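Local coordinates for arylesterase (Agrobacterium tumefaciens, PDB 3DCI), which is a zinc-binding protein of the SGNH hydrolase family that probably hydrolyses ester bonds, as arylesterases do, at residues A[91-96]-A[133-138]. Residues are numbered along the deposited sequence; the frame is centred on the assembly and turned at random.
Sequences ALEVAL and AQIVET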
loop_
_atom_site.group_PDB
_atom_site.type_symbol
_atom_site.label_atom_id
_atom_site.label_comp_id
_atom_site.label_asym_id
_atom_site.label_seq_id
_atom_site.Cartn_x
_atom_site.Cartn_y
_atom_site.Cartn_z
ATOM N N ALA A 91 4.762 -9.089 -8.024
ATOM C CA ALA A 91 4.282 -9.860 -9.164
ATOM C C ALA A 91 4.949 -11.220 -9.259
ATOM O O ALA A 91 4.331 -12.162 -9.773
ATOM C CB ALA A 91 4.510 -9.095 -10.477
ATOM N N LEU A 92 6.216 -11.321 -8.832
ATOM C CA LEU A 92 6.916 -12.597 -8.851
ATOM C C LEU A 92 6.248 -13.566 -7.912
ATOM O O LEU A 92 6.024 -14.720 -8.272
ATOM C CB LEU A 92 8.396 -12.465 -8.496
ATOM C CG LEU A 92 9.196 -13.776 -8.456
ATOM C CD1 LEU A 92 9.066 -14.527 -9.781
ATOM C CD2 LEU A 92 10.644 -13.503 -8.095
ATOM N N GLU A 93 5.873 -13.090 -6.725
ATOM C CA GLU A 93 5.145 -13.916 -5.776
ATOM C C GLU A 93 3.839 -14.458 -6.378
ATOM O O GLU A 93 3.507 -15.616 -6.189
ATOM C CB GLU A 93 4.838 -13.121 -4.503
ATOM C CG GLU A 93 6.064 -12.837 -3.670
ATOM C CD GLU A 93 5.825 -11.860 -2.537
ATOM O OE1 GLU A 93 4.722 -11.234 -2.434
ATOM O OE2 GLU A 93 6.781 -11.719 -1.732
ATOM N N VAL A 94 3.096 -13.615 -7.082
ATOM C CA VAL A 94 1.853 -14.053 -7.738
ATOM C C VAL A 94 2.131 -15.076 -8.853
ATOM O O VAL A 94 1.404 -16.075 -9.010
ATOM C CB VAL A 94 1.113 -12.841 -8.333
ATOM C CG1 VAL A 94 -0.034 -13.252 -9.299
ATOM C CG2 VAL A 94 0.610 -11.911 -7.214
ATOM N N ALA A 95 3.160 -14.800 -9.638
ATOM C CA ALA A 95 3.590 -15.706 -10.692
ATOM C C ALA A 95 3.976 -17.076 -10.153
ATOM O O ALA A 95 3.676 -18.114 -10.784
ATOM C CB ALA A 95 4.769 -15.089 -11.510
ATOM N N LEU A 96 4.727 -17.084 -9.065
ATOM C CA LEU A 96 5.132 -18.347 -8.431
ATOM C C LEU A 96 3.906 -19.115 -7.959
ATOM O O LEU A 96 3.800 -20.293 -8.194
ATOM C CB LEU A 96 6.094 -18.125 -7.292
ATOM C CG LEU A 96 7.486 -17.570 -7.640
ATOM C CD1 LEU A 96 8.213 -17.202 -6.354
ATOM C CD2 LEU A 96 8.310 -18.529 -8.481
ATOM N N ALA A 133 15.821 -13.437 -6.060
ATOM C CA ALA A 133 16.430 -14.738 -5.812
ATOM C C ALA A 133 15.973 -15.310 -4.462
ATOM O O ALA A 133 15.565 -16.465 -4.374
ATOM C CB ALA A 133 17.961 -14.651 -5.903
ATOM N N GLN A 134 16.012 -14.497 -3.411
ATOM C CA GLN A 134 15.581 -14.935 -2.074
ATOM C C GLN A 134 14.118 -15.333 -2.058
ATOM O O GLN A 134 13.732 -16.310 -1.400
ATOM C CB GLN A 134 15.766 -13.829 -1.051
ATOM C CG GLN A 134 17.198 -13.497 -0.750
ATOM C CD GLN A 134 17.340 -12.246 0.140
ATOM O OE1 GLN A 134 16.373 -11.460 0.374
ATOM N NE2 GLN A 134 18.550 -12.048 0.618
ATOM N N ILE A 135 13.296 -14.570 -2.766
ATOM C CA ILE A 135 11.881 -14.907 -2.899
ATOM C C ILE A 135 11.685 -16.278 -3.544
ATOM O O ILE A 135 10.933 -17.111 -3.028
ATOM C CB ILE A 135 11.116 -13.827 -3.701
ATOM C CG1 ILE A 135 11.002 -12.554 -2.845
ATOM C CG2 ILE A 135 9.704 -14.357 -4.137
ATOM C CD1 ILE A 135 10.374 -11.311 -3.525
ATOM N N VAL A 136 12.373 -16.524 -4.657
ATOM C CA VAL A 136 12.268 -17.806 -5.357
ATOM C C VAL A 136 12.701 -18.944 -4.417
ATOM O O VAL A 136 12.027 -19.975 -4.345
ATOM C CB VAL A 136 13.130 -17.837 -6.661
ATOM C CG1 VAL A 136 13.227 -19.270 -7.205
ATOM C CG2 VAL A 136 12.606 -16.817 -7.754
ATOM N N GLU A 137 13.835 -18.752 -3.723
ATOM C CA GLU A 137 14.405 -19.750 -2.815
ATOM C C GLU A 137 13.478 -20.117 -1.661
ATOM O O GLU A 137 13.364 -21.284 -1.276
ATOM C CB GLU A 137 15.759 -19.287 -2.239
ATOM C CG GLU A 137 16.913 -19.168 -3.264
ATOM C CD GLU A 137 18.108 -18.283 -2.767
ATOM O OE1 GLU A 137 18.099 -17.868 -1.573
ATOM O OE2 GLU A 137 19.048 -17.993 -3.570
ATOM N N THR A 138 12.822 -19.121 -1.085
ATOM C CA THR A 138 12.152 -19.305 0.191
ATOM C C THR A 138 10.623 -19.311 0.110
ATOM O O THR A 138 9.969 -19.483 1.130
ATOM C CB THR A 138 12.608 -18.201 1.158
ATOM O OG1 THR A 138 12.187 -16.945 0.635
ATOM C CG2 THR A 138 14.122 -18.212 1.283
#
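Ile135 sets its CG2 methyl against Leu92, Glu93 and Leu96 of segment 91-96. Leu96 CD1 lies 3.9 Å from Ile135 CG2, and the aliphatic CG of Glu93 comes within 4.0 Å of the same methyl. Standing anti to the backbone N, CG2 of this branched residue meets both leucines, while the CG1 arm (chi1 -71°) carries CD1 to 4.0 Å from Glu93 OE2, the two side chains crossing at about a right angle. Glutamate suits this partly exposed margin: its CG methylene lies against the isoleucine while OE2 forms a salt bridge with Arg90. Val136 follows, its CG2 3.9 Å from Leu92 CD2; Leu96 CD1 also lies 4.2 Å from Val136 CA. Leucines suit these buried positions, their apolar methyls bridging the two helices. At the helix end, threonine's short side chain lets Thr138 OG1 fold back and donate to Gln134 O at 2.6 Å, while its backbone N reaches that oxygen from the opposite face of the carbonyl plane. The segments run in roughly the same direction, axes 10.4 Å apart at closest and inclined at 28°. Their helices, 88-99 and 122-138, flank strand 104-108 in sequence; Phe139 and Tyr141 pack on Leu96, helix 178-189 touches Ala133 and Glu137, and Leu92 rests on strand 24-30.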